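Side-chain contacts in nucleoporin NUP170 (Chaetomium thermophilum, PDB 5HAX), which is a scaffold nucleoporin that probably helps build the inner ring of the nuclear pore complex, combining a beta-propeller with an alpha-helical domain: residues L690-D694 / E695-D699; A475-N479 / T480-I484; V169-G173 / S174-F178; E39-S42 / S43-W47. All coordinates share one frame; numbering follows the deposited sequence.

Contact 1 of 4, residues L690-D694 / E695-D699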
loop_
_atom_site.group_PDB
_atom_site.type_symbol
_atom_site.label_atom_id
_atom_site.label_comp_id
_atom_site.label_asym_id
_atom_site.label_seq_id
_atom_site.Cartn_x
_atom_site.Cartn_y
_atom_site.Cartn_z
ATOM N N LEU A 690 27.501 -10.015 5.048
ATOM C CA LEU A 690 26.994 -11.362 5.295
ATOM C C LEU A 690 28.039 -12.217 5.998
ATOM O O LEU A 690 27.724 -12.940 6.950
ATOM C CB LEU A 690 26.569 -12.008 3.977
ATOM C CG LEU A 690 25.340 -11.402 3.297
ATOM C CD1 LEU A 690 25.163 -11.981 1.902
ATOM C CD2 LEU A 690 24.091 -11.636 4.133
ATOM N N MET A 691 29.288 -12.154 5.531
ATOM C CA MET A 691 30.382 -12.833 6.214
ATOM C C MET A 691 30.463 -12.409 7.672
ATOM O O MET A 691 30.646 -13.244 8.566
ATOM C CB MET A 691 31.699 -12.527 5.498
ATOM C CG MET A 691 32.952 -13.067 6.179
ATOM S SD MET A 691 33.531 -12.108 7.601
ATOM C CE MET A 691 33.974 -10.546 6.840
ATOM N N LEU A 692 30.326 -11.108 7.927
ATOM C CA LEU A 692 30.498 -10.576 9.274
ATOM C C LEU A 692 29.514 -11.211 10.249
ATOM O O LEU A 692 29.904 -11.690 11.320
ATOM C CB LEU A 692 30.328 -9.057 9.240
ATOM C CG LEU A 692 30.598 -8.280 10.526
ATOM C CD1 LEU A 692 32.039 -8.458 10.973
ATOM C CD2 LEU A 692 30.277 -6.813 10.306
ATOM N N PHE A 693 28.230 -11.236 9.889
ATOM C CA PHE A 693 27.197 -11.741 10.784
ATOM C C PHE A 693 27.078 -13.258 10.770
ATOM O O PHE A 693 26.318 -13.807 11.575
ATOM C CB PHE A 693 25.852 -11.111 10.431
ATOM C CG PHE A 693 25.712 -9.700 10.913
ATOM C CD1 PHE A 693 26.011 -8.635 10.081
ATOM C CD2 PHE A 693 25.297 -9.441 12.207
ATOM C CE1 PHE A 693 25.889 -7.336 10.531
ATOM C CE2 PHE A 693 25.172 -8.147 12.660
ATOM C CZ PHE A 693 25.468 -7.093 11.825
ATOM N N ASP A 694 27.794 -13.947 9.881
ATOM C CA ASP A 694 27.890 -15.398 9.992
ATOM C C ASP A 694 28.734 -15.793 11.194
ATOM O O ASP A 694 28.500 -16.846 11.800
ATOM C CB ASP A 694 28.474 -15.989 8.710
ATOM C CG ASP A 694 27.477 -16.853 7.961
ATOM O OD1 ASP A 694 26.528 -16.293 7.373
ATOM O OD2 ASP A 694 27.647 -18.090 7.956
ATOM N N GLU A 695 29.706 -14.956 11.556
ATOM C CA GLU A 695 30.517 -15.153 12.750
ATOM C C GLU A 695 29.727 -14.726 13.981
ATOM O O GLU A 695 28.493 -14.776 13.981
ATOM C CB GLU A 695 31.821 -14.355 12.641
ATOM C CG GLU A 695 32.520 -14.457 11.286
ATOM C CD GLU A 695 33.114 -15.827 11.028
ATOM O OE1 GLU A 695 33.899 -16.304 11.874
ATOM O OE2 GLU A 695 32.794 -16.428 9.981
ATOM N N ARG A 696 30.426 -14.305 15.034
ATOM C CA ARG A 696 29.814 -13.764 16.249
ATOM C C ARG A 696 30.289 -12.318 16.384
ATOM O O ARG A 696 31.310 -12.050 17.021
ATOM C CB ARG A 696 30.186 -14.593 17.482
ATOM C CG ARG A 696 29.654 -16.019 17.492
ATOM C CD ARG A 696 30.065 -16.721 18.782
ATOM N NE ARG A 696 29.650 -18.121 18.841
ATOM C CZ ARG A 696 29.977 -18.952 19.827
ATOM N NH1 ARG A 696 30.727 -18.527 20.836
ATOM N NH2 ARG A 696 29.558 -20.211 19.806
ATOM N N VAL A 697 29.537 -11.384 15.795
ATOM C CA VAL A 697 29.992 -9.997 15.725
ATOM C C VAL A 697 30.105 -9.395 17.120
ATOM O O VAL A 697 31.078 -8.698 17.431
ATOM C CB VAL A 697 29.053 -9.162 14.835
ATOM C CG1 VAL A 697 29.592 -7.743 14.681
ATOM C CG2 VAL A 697 28.882 -9.816 13.476
ATOM N N SER A 698 29.102 -9.630 17.972
ATOM C CA SER A 698 29.144 -9.105 19.335
ATOM C C SER A 698 30.443 -9.488 20.029
ATOM O O SER A 698 31.026 -8.685 20.769
ATOM C CB SER A 698 27.945 -9.621 20.132
ATOM O OG SER A 698 26.722 -9.181 19.569
ATOM N N ASP A 699 30.913 -10.714 19.796
ATOM C CA ASP A 699 32.202 -11.138 20.328
ATOM C C ASP A 699 33.334 -10.312 19.728
ATOM O O ASP A 699 34.228 -9.846 20.444
ATOM C CB ASP A 699 32.397 -12.631 20.051
ATOM C CG ASP A 699 33.578 -13.221 20.794
ATOM O OD1 ASP A 699 34.666 -12.612 20.773
ATOM O OD2 ASP A 699 33.417 -14.302 21.397
#
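Val697 lays its CG2 methyl over one face of the Phe693 ring, a CH-pi contact in which CG2 stands 4.2 Å from the ring centroid. The methyl sits toward the rim on the CD2 side, where CD2 of Phe693 is 3.8 Å from CG2 of Val697. With CG1 anti to the backbone N (chi1 -176°), Val697 turns this second branch back beside its own N, toward the helix that has just ended. The same methyl also meets Leu692: CG of Leu692 approaches CG2 of Val697 to 3.7 Å, the two side chains roughly perpendicular. Packing is closer still at the backbone, where CG2 of Val697 lies 3.0 Å from the carbonyl O of Leu692, a contact without a hydrogen bond. One branch of a valine is thus shared between two successive residues of the preceding helix.

The packing bridges a break between helix 663-694 and helix 697-702 in the alpha-helical region of the nucleoporin, with Arg696 at the N-cap of the second helix. At the end of the first helix, Glu695 N donates to Leu692 O at 3.3 Å, with an N-H...O angle of 135°. Glu695 bends at chi2 and runs its chain back along the helix end, with CG of Glu695 3.5 Å from the carbonyl O of Met691. Around the joint, the side chains of Met691 and Leu692 both touch Ile737 of helix 724-739, while Ser698 OG is hydrogen-bonded to the backbone N of Ile616.

Contact 2 of 4, residues A475-N479 / T480-I484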
loop_
_atom_site.group_PDB
_atom_site.type_symbol
_atom_site.label_atom_id
_atom_site.label_comp_id
_atom_site.label_asym_id
_atom_site.label_seq_id
_atom_site.Cartn_x
_atom_site.Cartn_y
_atom_site.Cartn_z
ATOM N N ALA A 475 -8.017 -8.358 -2.131
ATOM C CA ALA A 475 -9.012 -9.421 -2.080
ATOM C C ALA A 475 -10.401 -8.806 -2.192
ATOM O O ALA A 475 -10.797 -8.006 -1.337
ATOM C CB ALA A 475 -8.875 -10.220 -0.786
ATOM N N VAL A 476 -11.132 -9.179 -3.239
ATOM C CA VAL A 476 -12.487 -8.693 -3.483
ATOM C C VAL A 476 -13.433 -9.808 -3.049
ATOM O O VAL A 476 -13.581 -10.818 -3.743
ATOM C CB VAL A 476 -12.698 -8.312 -4.952
ATOM C CG1 VAL A 476 -14.126 -7.816 -5.179
ATOM C CG2 VAL A 476 -11.692 -7.258 -5.376
ATOM N N LEU A 477 -14.079 -9.624 -1.900
ATOM C CA LEU A 477 -15.027 -10.608 -1.393
ATOM C C LEU A 477 -16.397 -10.380 -2.017
ATOM O O LEU A 477 -16.941 -9.274 -1.946
ATOM C CB LEU A 477 -15.122 -10.523 0.129
ATOM C CG LEU A 477 -16.193 -11.387 0.805
ATOM C CD1 LEU A 477 -15.874 -12.868 0.652
ATOM C CD2 LEU A 477 -16.335 -11.012 2.272
ATOM N N THR A 478 -16.945 -11.424 -2.628
ATOM C CA THR A 478 -18.317 -11.436 -3.121
ATOM C C THR A 478 -19.101 -12.515 -2.383
ATOM O O THR A 478 -18.572 -13.229 -1.525
ATOM C CB THR A 478 -18.368 -11.680 -4.633
ATOM O OG1 THR A 478 -18.049 -13.048 -4.915
ATOM C CG2 THR A 478 -17.399 -10.765 -5.368
ATOM N N ASN A 479 -20.380 -12.631 -2.727
ATOM C CA ASN A 479 -21.238 -13.655 -2.148
ATOM C C ASN A 479 -20.957 -15.043 -2.706
ATOM O O ASN A 479 -21.578 -16.010 -2.250
ATOM C CB ASN A 479 -22.710 -13.297 -2.375
ATOM C CG ASN A 479 -23.055 -13.151 -3.844
ATOM O OD1 ASN A 479 -22.218 -12.749 -4.653
ATOM N ND2 ASN A 479 -24.292 -13.477 -4.197
ATOM N N THR A 480 -20.041 -15.163 -3.671
ATOM C CA THR A 480 -19.681 -16.443 -4.263
ATOM C C THR A 480 -18.219 -16.821 -4.070
ATOM O O THR A 480 -17.887 -18.002 -4.216
ATOM C CB THR A 480 -19.982 -16.442 -5.772
ATOM O OG1 THR A 480 -19.060 -15.579 -6.448
ATOM C CG2 THR A 480 -21.408 -15.976 -6.037
ATOM N N GLY A 481 -17.344 -15.873 -3.750
ATOM C CA GLY A 481 -15.943 -16.193 -3.574
ATOM C C GLY A 481 -15.114 -14.943 -3.354
ATOM O O GLY A 481 -15.641 -13.842 -3.176
ATOM N N VAL A 482 -13.798 -15.150 -3.361
ATOM C CA VAL A 482 -12.809 -14.092 -3.172
ATOM C C VAL A 482 -11.982 -14.005 -4.448
ATOM O O VAL A 482 -11.364 -14.995 -4.859
ATOM C CB VAL A 482 -11.903 -14.367 -1.959
ATOM C CG1 VAL A 482 -10.812 -13.300 -1.841
ATOM C CG2 VAL A 482 -12.725 -14.441 -0.681
ATOM N N HIS A 483 -11.968 -12.827 -5.065
ATOM C CA HIS A 483 -11.172 -12.568 -6.257
ATOM C C HIS A 483 -9.938 -11.756 -5.882
ATOM O O HIS A 483 -10.031 -10.787 -5.123
ATOM C CB HIS A 483 -11.988 -11.810 -7.306
ATOM C CG HIS A 483 -13.309 -12.441 -7.622
ATOM N ND1 HIS A 483 -13.507 -13.247 -8.723
ATOM C CD2 HIS A 483 -14.503 -12.381 -6.982
ATOM C CE1 HIS A 483 -14.762 -13.657 -8.746
ATOM N NE2 HIS A 483 -15.388 -13.146 -7.701
ATOM N N ILE A 484 -8.784 -12.154 -6.415
ATOM C CA ILE A 484 -7.522 -11.465 -6.158
ATOM C C ILE A 484 -7.240 -10.538 -7.333
ATOM O O ILE A 484 -7.160 -10.983 -8.485
ATOM C CB ILE A 484 -6.365 -12.455 -5.954
ATOM C CG1 ILE A 484 -6.706 -13.480 -4.866
ATOM C CG2 ILE A 484 -5.092 -11.698 -5.592
ATOM C CD1 ILE A 484 -6.949 -12.881 -3.489
#
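Thr478 OG1 accepts the backbone N-H of Thr480 at 3.2 Å, tying the side chain across the turn. The hydroxyl is placed there by chi1 of 73°, which sets OG1 between the backbone N and the carbonyl carbon. Asn438 OD1 is a hydrogen-bond partner of both Thr478 OG1 and Thr480 OG1; in the Asn479 amide, OD1 accepts from Arg439 N and ND2 donates to Gly437 O.

Between the strands, Val476 N reaches His483 O at 2.7 Å, nearly straight (174°), and His483 N returns a bond to Val476 O at 2.9 Å. Thr478 N then meets Gly481 O at 2.8 Å. The alternate residues bond outward through their backbones: Ala475 to Gly444, Leu477 to Ile441 and Glu442, Val482 to His56.

The face bearing Ala475, Leu477, Val482 and Ile484 is apolar: the two methyls of Val482 divide their contacts, CG1 lying 3.8 Å from Ala475 CB while CG2 touches Leu477 CD1. On the other face, Thr478 CG2 comes up to the edge of the His483 ring, 3.7 Å from His483 CD2. The whole is an antiparallel beta hairpin, strands 473-478 and 481-487, forming the two inner strands of a four-stranded propeller blade.

Contact 3 of 4, residues V169-G173 / S174-F178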
loop_
_atom_site.group_PDB
_atom_site.type_symbol
_atom_site.label_atom_id
_atom_site.label_comp_id
_atom_site.label_asym_id
_atom_site.label_seq_id
_atom_site.Cartn_x
_atom_site.Cartn_y
_atom_site.Cartn_z
ATOM N N VAL A 169 -18.312 -7.688 27.698
ATOM C CA VAL A 169 -19.158 -6.663 28.295
ATOM C C VAL A 169 -20.529 -6.712 27.639
ATOM O O VAL A 169 -20.661 -7.010 26.449
ATOM C CB VAL A 169 -18.555 -5.247 28.152
ATOM C CG1 VAL A 169 -17.451 -5.027 29.173
ATOM C CG2 VAL A 169 -18.049 -5.015 26.734
ATOM N N HIS A 170 -21.554 -6.419 28.434
ATOM C CA HIS A 170 -22.902 -6.314 27.901
ATOM C C HIS A 170 -22.983 -5.149 26.923
ATOM O O HIS A 170 -22.421 -4.076 27.159
ATOM C CB HIS A 170 -23.906 -6.134 29.039
ATOM C CG HIS A 170 -23.979 -7.309 29.962
ATOM N ND1 HIS A 170 -24.092 -7.180 31.329
ATOM C CD2 HIS A 170 -23.951 -8.640 29.712
ATOM C CE1 HIS A 170 -24.132 -8.379 31.882
ATOM N NE2 HIS A 170 -24.049 -9.282 30.922
ATOM N N ARG A 171 -23.676 -5.376 25.806
ATOM C CA ARG A 171 -23.716 -4.383 24.739
ATOM C C ARG A 171 -24.443 -3.123 25.188
ATOM O O ARG A 171 -23.896 -2.016 25.121
ATOM C CB ARG A 171 -24.398 -4.967 23.502
ATOM C CG ARG A 171 -24.278 -4.085 22.269
ATOM C CD ARG A 171 -25.313 -4.441 21.220
ATOM N NE ARG A 171 -26.653 -3.994 21.596
ATOM C CZ ARG A 171 -27.719 -4.083 20.809
ATOM N NH1 ARG A 171 -27.607 -4.603 19.593
ATOM N NH2 ARG A 171 -28.897 -3.650 21.233
ATOM N N GLY A 172 -25.677 -3.278 25.645
ATOM C CA GLY A 172 -26.545 -2.156 25.904
ATOM C C GLY A 172 -27.603 -2.005 24.832
ATOM O O GLY A 172 -27.938 -2.940 24.101
ATOM N N GLY A 173 -28.128 -0.784 24.730
ATOM C CA GLY A 173 -29.221 -0.502 23.823
ATOM C C GLY A 173 -28.823 -0.131 22.415
ATOM O O GLY A 173 -29.688 -0.088 21.537
ATOM N N SER A 174 -27.542 0.134 22.166
ATOM C CA SER A 174 -27.079 0.602 20.865
ATOM C C SER A 174 -26.528 -0.560 20.047
ATOM O O SER A 174 -25.640 -1.290 20.506
ATOM C CB SER A 174 -26.011 1.683 21.029
ATOM O OG SER A 174 -26.555 2.856 21.610
ATOM N N ASP A 175 -27.053 -0.716 18.834
ATOM C CA ASP A 175 -26.555 -1.713 17.895
ATOM C C ASP A 175 -25.073 -1.503 17.605
ATOM O O ASP A 175 -24.569 -0.376 17.612
ATOM C CB ASP A 175 -27.359 -1.641 16.594
ATOM C CG ASP A 175 -26.697 -2.382 15.449
ATOM O OD1 ASP A 175 -26.873 -3.613 15.355
ATOM O OD2 ASP A 175 -26.010 -1.727 14.635
ATOM N N VAL A 176 -24.372 -2.607 17.348
ATOM C CA VAL A 176 -22.965 -2.591 16.948
ATOM C C VAL A 176 -22.872 -3.251 15.577
ATOM O O VAL A 176 -23.050 -4.471 15.453
ATOM C CB VAL A 176 -22.063 -3.310 17.962
ATOM C CG1 VAL A 176 -20.621 -3.350 17.459
ATOM C CG2 VAL A 176 -22.130 -2.625 19.320
ATOM N N SER A 177 -22.586 -2.446 14.549
ATOM C CA SER A 177 -22.376 -2.931 13.192
ATOM C C SER A 177 -21.002 -2.590 12.640
ATOM O O SER A 177 -20.660 -3.066 11.551
ATOM C CB SER A 177 -23.440 -2.358 12.240
ATOM O OG SER A 177 -24.719 -2.907 12.499
ATOM N N PHE A 178 -20.213 -1.787 13.348
ATOM C CA PHE A 178 -18.907 -1.347 12.872
ATOM C C PHE A 178 -17.918 -1.416 14.024
ATOM O O PHE A 178 -18.176 -0.867 15.099
ATOM C CB PHE A 178 -18.982 0.077 12.308
ATOM C CG PHE A 178 -20.125 0.287 11.354
ATOM C CD1 PHE A 178 -20.082 -0.247 10.077
ATOM C CD2 PHE A 178 -21.241 1.015 11.735
ATOM C CE1 PHE A 178 -21.134 -0.062 9.195
ATOM C CE2 PHE A 178 -22.295 1.208 10.859
ATOM C CZ PHE A 178 -22.243 0.668 9.588
HETATM O O HOH W 1 -25.143 -5.435 18.065
HETATM O O HOH W 2 -28.793 -4.837 16.705
HETATM O O HOH W 3 -25.122 0.755 24.082
#
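The connection between two neighbouring blades of the beta-propeller, from strand 159-170 to strand 178-181, is where Arg171 folds over the backbone of Ser174 and Asp175. Its chain runs extended and then bends at chi3 (74°), which turns the guanidinium back across the loop. Ser174 O lies 3.1 Å from Arg171 NE but off the line of the N-H, so the oxygen rests over the face of the group and no hydrogen bond forms. CA of Asp175 covers the same face, 3.5 Å from Arg171 NH1. Lower on the chain, Arg171 CG packs 3.9 Å from Val176 CG2, the two chains running antiparallel alongside one another.

In its own plane the guanidinium is held by other partners. NE and NH2 of Arg171 grip Gly172 O side-on, at 3.0 Å from NE to that oxygen, while NH1 donates to two waters at the edge. One water accepts in turn from Val176 N; the other donates to Asp175 OD1 at 2.6 Å, bridging two opposite charges that are too far apart for a salt bridge. The blade-to-blade link continues into a classic beta bulge, in which Ser177 and Phe178 both face Gly190. Ser177 OG donates to the syn lone pair of Asp175 OD2, which also accepts from Glu192 N. Outside the loop, Arg171 NH2 pairs with a bound phosphate ion, probably from the crystallisation liquor.

Contact 4 of 4, residues E39-S42 / S43-W47. With PO4 (phosphate ion), chain C.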
loop_
_atom_site.group_PDB
_atom_site.type_symbol
_atom_site.label_atom_id
_atom_site.label_comp_id
_atom_site.label_asym_id
_atom_site.label_seq_id
_atom_site.Cartn_x
_atom_site.Cartn_y
_atom_site.Cartn_z
ATOM N N GLU A 39 -7.031 8.144 -18.513
ATOM C CA GLU A 39 -6.780 7.307 -19.682
ATOM C C GLU A 39 -7.314 5.921 -19.347
ATOM O O GLU A 39 -6.778 5.240 -18.466
ATOM C CB GLU A 39 -5.301 7.259 -20.056
ATOM C CG GLU A 39 -5.063 6.641 -21.430
ATOM C CD GLU A 39 -3.594 6.497 -21.779
ATOM O OE1 GLU A 39 -2.751 7.123 -21.103
ATOM O OE2 GLU A 39 -3.285 5.752 -22.733
ATOM N N MET A 40 -8.380 5.516 -20.032
ATOM C CA MET A 40 -9.024 4.237 -19.777
ATOM C C MET A 40 -8.364 3.139 -20.599
ATOM O O MET A 40 -7.974 3.356 -21.750
ATOM C CB MET A 40 -10.514 4.312 -20.111
ATOM C CG MET A 40 -11.302 5.247 -19.206
ATOM S SD MET A 40 -11.310 4.725 -17.479
ATOM C CE MET A 40 -12.142 3.143 -17.598
ATOM N N GLN A 41 -8.247 1.958 -19.997
ATOM C CA GLN A 41 -7.656 0.794 -20.638
ATOM C C GLN A 41 -8.630 -0.371 -20.562
ATOM O O GLN A 41 -9.294 -0.571 -19.542
ATOM C CB GLN A 41 -6.332 0.392 -19.969
ATOM C CG GLN A 41 -5.315 1.519 -19.850
ATOM C CD GLN A 41 -4.742 1.941 -21.188
ATOM O OE1 GLN A 41 -5.057 1.359 -22.227
ATOM N NE2 GLN A 41 -3.891 2.958 -21.168
ATOM N N SER A 42 -8.717 -1.131 -21.649
ATOM C CA SER A 42 -9.494 -2.360 -21.629
ATOM C C SER A 42 -8.871 -3.340 -20.640
ATOM O O SER A 42 -7.650 -3.394 -20.470
ATOM C CB SER A 42 -9.555 -2.973 -23.027
ATOM O OG SER A 42 -10.510 -4.017 -23.085
ATOM N N SER A 43 -9.728 -4.113 -19.967
ATOM C CA SER A 43 -9.237 -5.007 -18.921
ATOM C C SER A 43 -8.338 -6.100 -19.483
ATOM O O SER A 43 -7.473 -6.616 -18.766
ATOM C CB SER A 43 -10.407 -5.632 -18.166
ATOM O OG SER A 43 -11.261 -6.350 -19.039
ATOM N N ASP A 44 -8.522 -6.463 -20.750
ATOM C CA ASP A 44 -7.705 -7.482 -21.394
ATOM C C ASP A 44 -6.463 -6.902 -22.055
ATOM O O ASP A 44 -5.701 -7.650 -22.674
ATOM C CB ASP A 44 -8.541 -8.239 -22.434
ATOM C CG ASP A 44 -9.010 -7.347 -23.571
ATOM O OD1 ASP A 44 -9.075 -6.115 -23.377
ATOM O OD2 ASP A 44 -9.317 -7.880 -24.658
ATOM N N SER A 45 -6.243 -5.595 -21.934
ATOM C CA SER A 45 -5.097 -4.948 -22.550
ATOM C C SER A 45 -3.843 -5.141 -21.705
ATOM O O SER A 45 -3.906 -5.296 -20.482
ATOM C CB SER A 45 -5.363 -3.454 -22.732
ATOM O OG SER A 45 -4.205 -2.779 -23.191
ATOM N N SER A 46 -2.692 -5.125 -22.378
ATOM C CA SER A 46 -1.413 -5.173 -21.682
ATOM C C SER A 46 -1.166 -3.918 -20.856
ATOM O O SER A 46 -0.319 -3.939 -19.957
ATOM C CB SER A 46 -0.277 -5.366 -22.687
ATOM O OG SER A 46 -0.264 -4.325 -23.645
ATOM N N TRP A 47 -1.884 -2.834 -21.140
ATOM C CA TRP A 47 -1.761 -1.582 -20.408
ATOM C C TRP A 47 -2.731 -1.479 -19.240
ATOM O O TRP A 47 -2.789 -0.428 -18.593
ATOM C CB TRP A 47 -1.982 -0.404 -21.361
ATOM C CG TRP A 47 -0.876 -0.228 -22.347
ATOM C CD1 TRP A 47 -0.647 -0.970 -23.467
ATOM C CD2 TRP A 47 0.154 0.762 -22.301
ATOM N NE1 TRP A 47 0.465 -0.503 -24.124
ATOM C CE2 TRP A 47 0.976 0.560 -23.427
ATOM C CE3 TRP A 47 0.461 1.800 -21.418
ATOM C CZ2 TRP A 47 2.084 1.360 -23.693
ATOM C CZ3 TRP A 47 1.561 2.590 -21.682
ATOM C CH2 TRP A 47 2.360 2.367 -22.810
HETATM P P PO4 C . -3.192 -4.391 -26.283
HETATM O O1 PO4 C . -4.223 -3.296 -26.138
HETATM O O2 PO4 C . -2.609 -4.724 -24.932
HETATM O O3 PO4 C . -2.086 -3.917 -27.195
HETATM O O4 PO4 C . -3.837 -5.629 -26.857
#
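Ser42 carries its OG anti to the backbone N (chi1 -169°), while Asp44 tucks CG between its N and carbonyl carbon (chi1 64°), and these torsions bring hydroxyl and carboxylate together. Ser42 OG donates to Asp44 OD1 at 2.6 Å, on the syn side but out of the carboxylate plane. The pair spans a type I beta turn from Ser42 to Ser45, closed by Ser45 N to Ser42 O at 3.0 Å; it follows the edge strand 39-41, whose neighbour is strand 427-433.

Gln41 lays its amide against CB of Trp47: Gln41 CD is 3.6 Å from Trp47 CB, and Gln41 CG lies 3.4 Å from Trp47 O. The amide NE2 is hydrogen-bonded to Gln428, and the indole of Trp47 stacks on Phe516, so the loop lies between the edge strand and helix 506-520.

Ser45 OG accepts from Trp47 N at 3.1 Å, forming an ST turn. A phosphate ion, probably from the crystallisation liquor and hydrogen-bonded to Arg359 as well, lies beside it. O2 of the phosphate receives two donors from one residue: Ser46 N at 2.6 Å, nearly straight at 169°, and Ser46 OG at 2.7 Å.

How the contacts relate
Contact 2 is the buried member of the set, contact 1 is partly buried, and contacts 3 and 4 lie at the surface. Contacts 2 and 3 both belong to the propeller, one inside a blade and the other between blades; contact 1 belongs to the helical region, about 47 Å from contact 2 between centres. In contact 4, strand 39-41 pairs with propeller strand 427-433 and Trp47 packs on helix 506-520; its loop leads into strand 50-57, which pairs with strand 481-487 of the contact 2 hairpin. Methyl-on-ring packing marks the helix joint, paired backbone bonds the hairpin. Contacts 3 and 4 both meet a phosphate, one through a guanidinium, the other largely through serine groups.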